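Leucine aminopeptidase A1, chloroplastic (Solanum lycopersicum, PDB 5D8N) removes N-terminal amino acids, preferably leucine, from peptides as a magnesium-dependent homohexameric aminopeptidase of the M17 family, and also acts as a molecular chaperone. Local coordinates at residues A[43-56]-A[102-114]. The protein carries 1 engineered substitution. Residues are numbered along the deposited sequence; the frame is centred on the assembly and turned at random. Where two conformers were deposited one is given.
Sequences QGDLLAIGATENDM and PGGRITLVGLGSS
Strands 46-52 and 104-112 are parallel neighbours in the mixed sheet of the macro-like N-terminal domain, and the backbone ladder is the evidence. Leu-47, Ile-49 and Ala-51 each donate N-H to strand 104-112 and accept from it through O; Leu-47 N to Arg-105 O (2.9 Å) begins the alternation. Where Leu-111 N reaches Ala-51 O (2.8 Å), the donor stands above the carbonyl plane, and Glu-53 N meets Gly-112 O the same way. On one face, in one of two conformers of Thr-107, CG2 meets Ala-48 CB at 3.5 Å while OG1, anti to its own N (chi1 -175°), hydrogen-bonds Val-97 O; the other conformer is less certain. Ala-48 also packs on Ala-128 of helix 119-134. The other face is apolar: Ile-49 and Leu-108 lie side by side, CB to CD2 4.0 Å, against helix 67-75. Near Leu-46, the aliphatic part of Arg-105 crosses Leu-46 CD1, and a water in the guanidinium plane links NE to Asp-45 O; NH1 bonds Asn-98 OD1, and NH2 forms salt bridges with Glu-86 and Glu-87 of a second subunit. Leu-111 CD1 covers Gly-50 C (3.5 Å), and Thr-52 makes an ST motif: OG1 accepts from Asp-55 N (3.0 Å), while Asp-55 OD2 takes Thr-52 N from above the carboxylate plane (2.8 Å). A valine in place of Thr-52 would probably leave Asp-55 N without its acceptor and slacken the turn. Seven near-straight backbone bonds (N-H...O 159° to 173°) thus fix the pairing, reciprocal bonds hold the turn, and the Arg-105 guanidinium is shared between its own chain, water and two glutamates of the second subunit.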
# COMPACT_ATOMS: atom_id res chain seq x y z
N GLN A 43 53.72 24.13 -19.57
CA GLN A 43 53.93 22.78 -20.07
C GLN A 43 53.62 21.72 -19.00
O GLN A 43 53.96 21.84 -17.82
CB GLN A 43 55.34 22.62 -20.66
CG GLN A 43 55.45 22.73 -22.19
CD GLN A 43 54.79 21.60 -22.97
OE1 GLN A 43 54.61 20.48 -22.47
NE2 GLN A 43 54.48 21.87 -24.24
N GLY A 44 52.83 20.73 -19.40
CA GLY A 44 52.42 19.64 -18.52
C GLY A 44 51.33 18.84 -19.20
O GLY A 44 51.12 18.98 -20.40
N ASP A 45 50.58 18.05 -18.43
CA ASP A 45 49.72 17.04 -19.02
C ASP A 45 48.38 17.60 -19.52
O ASP A 45 47.80 17.08 -20.46
CB ASP A 45 49.46 15.92 -18.03
CG ASP A 45 50.73 15.25 -17.57
OD1 ASP A 45 51.70 15.23 -18.35
OD2 ASP A 45 50.78 14.78 -16.41
N LEU A 46 47.87 18.60 -18.83
CA LEU A 46 46.54 19.10 -19.11
C LEU A 46 46.39 20.53 -18.66
O LEU A 46 46.61 20.86 -17.49
CB LEU A 46 45.50 18.24 -18.40
CG LEU A 46 44.06 18.78 -18.46
CD1 LEU A 46 43.47 18.65 -19.85
CD2 LEU A 46 43.24 18.01 -17.44
N LEU A 47 45.91 21.35 -19.57
CA LEU A 47 45.55 22.73 -19.29
C LEU A 47 44.04 22.84 -19.43
O LEU A 47 43.47 22.64 -20.51
CB LEU A 47 46.23 23.65 -20.32
CG LEU A 47 45.80 25.12 -20.28
CD1 LEU A 47 46.13 25.78 -18.95
CD2 LEU A 47 46.48 25.87 -21.41
N ALA A 48 43.40 23.28 -18.35
CA ALA A 48 41.97 23.53 -18.36
C ALA A 48 41.70 25.02 -18.31
O ALA A 48 42.22 25.72 -17.43
CB ALA A 48 41.31 22.87 -17.15
N ILE A 49 40.86 25.49 -19.22
CA ILE A 49 40.54 26.90 -19.32
C ILE A 49 39.04 27.15 -19.18
O ILE A 49 38.22 26.57 -19.90
CB ILE A 49 40.96 27.44 -20.69
CG1 ILE A 49 42.48 27.33 -20.80
CG2 ILE A 49 40.52 28.90 -20.83
CD1 ILE A 49 42.95 27.31 -22.24
N GLY A 50 38.70 28.01 -18.23
CA GLY A 50 37.30 28.32 -17.93
C GLY A 50 36.88 29.48 -18.80
O GLY A 50 37.52 30.53 -18.74
N ALA A 51 35.87 29.26 -19.65
CA ALA A 51 35.42 30.28 -20.58
C ALA A 51 33.93 30.49 -20.44
O ALA A 51 33.16 29.54 -20.58
CB ALA A 51 35.77 29.90 -22.02
N THR A 52 33.54 31.76 -20.37
CA THR A 52 32.14 32.15 -20.39
C THR A 52 31.68 32.09 -21.83
O THR A 52 32.50 32.07 -22.75
CB THR A 52 31.95 33.61 -19.87
OG1 THR A 52 32.61 34.53 -20.75
CG2 THR A 52 32.51 33.81 -18.45
N GLU A 53 30.37 32.27 -22.04
CA GLU A 53 29.80 32.39 -23.38
C GLU A 53 30.37 33.58 -24.12
O GLU A 53 30.76 33.45 -25.27
CB GLU A 53 28.27 32.48 -23.34
CG GLU A 53 27.66 31.25 -22.69
CD GLU A 53 26.15 31.19 -22.80
OE1 GLU A 53 25.51 30.72 -21.84
OE2 GLU A 53 25.64 31.41 -23.91
N ASN A 54 30.54 34.70 -23.43
CA ASN A 54 31.14 35.88 -24.05
C ASN A 54 32.60 35.67 -24.44
O ASN A 54 33.05 36.19 -25.47
CB ASN A 54 31.01 37.09 -23.13
CG ASN A 54 29.58 37.62 -23.00
OD1 ASN A 54 28.67 37.27 -23.76
ND2 ASN A 54 29.40 38.51 -22.03
N ASP A 55 33.34 34.93 -23.62
CA ASP A 55 34.74 34.57 -23.93
C ASP A 55 34.87 33.78 -25.24
O ASP A 55 35.96 33.75 -25.82
CB ASP A 55 35.35 33.69 -22.84
CG ASP A 55 35.51 34.40 -21.51
OD1 ASP A 55 35.60 35.65 -21.50
OD2 ASP A 55 35.62 33.69 -20.49
N MET A 56 33.80 33.12 -25.68
CA MET A 56 33.83 32.30 -26.90
C MET A 56 33.38 33.03 -28.18
O MET A 56 33.22 32.42 -29.24
CB MET A 56 32.95 31.06 -26.70
CG MET A 56 33.42 30.17 -25.57
SD MET A 56 35.13 29.63 -25.75
CE MET A 56 35.01 28.78 -27.32
N PRO A 102 49.98 17.28 -30.10
CA PRO A 102 51.34 16.82 -29.79
C PRO A 102 52.00 17.77 -28.80
O PRO A 102 52.00 18.97 -29.02
CB PRO A 102 52.09 16.88 -31.13
CG PRO A 102 51.12 17.41 -32.14
CD PRO A 102 49.73 17.43 -31.54
N GLY A 103 52.41 17.23 -27.66
CA GLY A 103 52.97 18.04 -26.60
C GLY A 103 52.02 18.40 -25.47
O GLY A 103 52.44 18.97 -24.46
N GLY A 104 50.74 18.09 -25.60
CA GLY A 104 49.83 18.38 -24.50
C GLY A 104 48.36 18.14 -24.73
O GLY A 104 47.94 17.48 -25.69
N ARG A 105 47.56 18.66 -23.79
CA ARG A 105 46.12 18.47 -23.82
C ARG A 105 45.46 19.74 -23.29
O ARG A 105 45.84 20.23 -22.23
CB ARG A 105 45.77 17.25 -22.99
CG ARG A 105 44.33 16.80 -23.10
CD ARG A 105 44.05 15.66 -22.14
NE ARG A 105 44.52 14.37 -22.64
CZ ARG A 105 43.78 13.52 -23.34
NH1 ARG A 105 42.55 13.83 -23.72
NH2 ARG A 105 44.24 12.31 -23.60
N ILE A 106 44.43 20.20 -23.98
CA ILE A 106 43.64 21.31 -23.51
C ILE A 106 42.19 20.90 -23.30
O ILE A 106 41.62 20.18 -24.11
CB ILE A 106 43.71 22.49 -24.49
CG1 ILE A 106 45.09 23.13 -24.36
CG2 ILE A 106 42.67 23.55 -24.13
CD1 ILE A 106 45.39 24.23 -25.36
N THR A 107 41.58 21.35 -22.21
CA THR A 107 40.13 21.29 -22.09
C THR A 107 39.55 22.68 -21.84
O THR A 107 40.00 23.40 -20.94
CB THR A 107 39.64 20.30 -21.02
OG1 THR A 107 38.21 20.20 -21.05
CG2 THR A 107 40.12 20.70 -19.64
N LEU A 108 38.57 23.06 -22.66
CA LEU A 108 37.79 24.27 -22.43
C LEU A 108 36.55 23.90 -21.65
O LEU A 108 35.89 22.92 -21.96
CB LEU A 108 37.37 24.90 -23.75
CG LEU A 108 38.49 25.15 -24.77
CD1 LEU A 108 37.86 25.87 -25.95
CD2 LEU A 108 39.60 26.00 -24.16
N VAL A 109 36.25 24.66 -20.61
CA VAL A 109 35.12 24.38 -19.73
C VAL A 109 34.19 25.57 -19.72
O VAL A 109 34.62 26.70 -19.44
CB VAL A 109 35.61 24.14 -18.29
CG1 VAL A 109 34.43 23.89 -17.37
CG2 VAL A 109 36.56 22.96 -18.25
N GLY A 110 32.92 25.32 -20.01
CA GLY A 110 31.94 26.40 -20.14
C GLY A 110 31.55 26.93 -18.78
O GLY A 110 31.25 26.16 -17.89
N LEU A 111 31.59 28.25 -18.61
CA LEU A 111 31.13 28.87 -17.37
C LEU A 111 29.73 29.49 -17.47
O LEU A 111 29.22 30.06 -16.51
CB LEU A 111 32.14 29.93 -16.94
CG LEU A 111 33.55 29.41 -16.69
CD1 LEU A 111 34.53 30.54 -16.38
CD2 LEU A 111 33.55 28.40 -15.55
N GLY A 112 29.17 29.49 -18.68
CA GLY A 112 27.87 30.10 -18.93
C GLY A 112 27.95 31.61 -18.98
O GLY A 112 28.99 32.18 -19.31
N SER A 113 26.85 32.27 -18.62
CA SER A 113 26.86 33.72 -18.43
C SER A 113 26.28 34.05 -17.05
O SER A 113 25.34 33.41 -16.56
CB SER A 113 26.06 34.38 -19.56
OG SER A 113 24.69 34.03 -19.50
N SER A 114 26.90 35.00 -16.38
CA SER A 114 26.39 35.46 -15.09
C SER A 114 26.33 34.31 -14.10
O SER A 114 25.34 34.15 -13.38
CB SER A 114 24.99 36.08 -15.23
OG SER A 114 24.98 37.22 -16.08
O HOH W 1 47.42 14.09 -21.57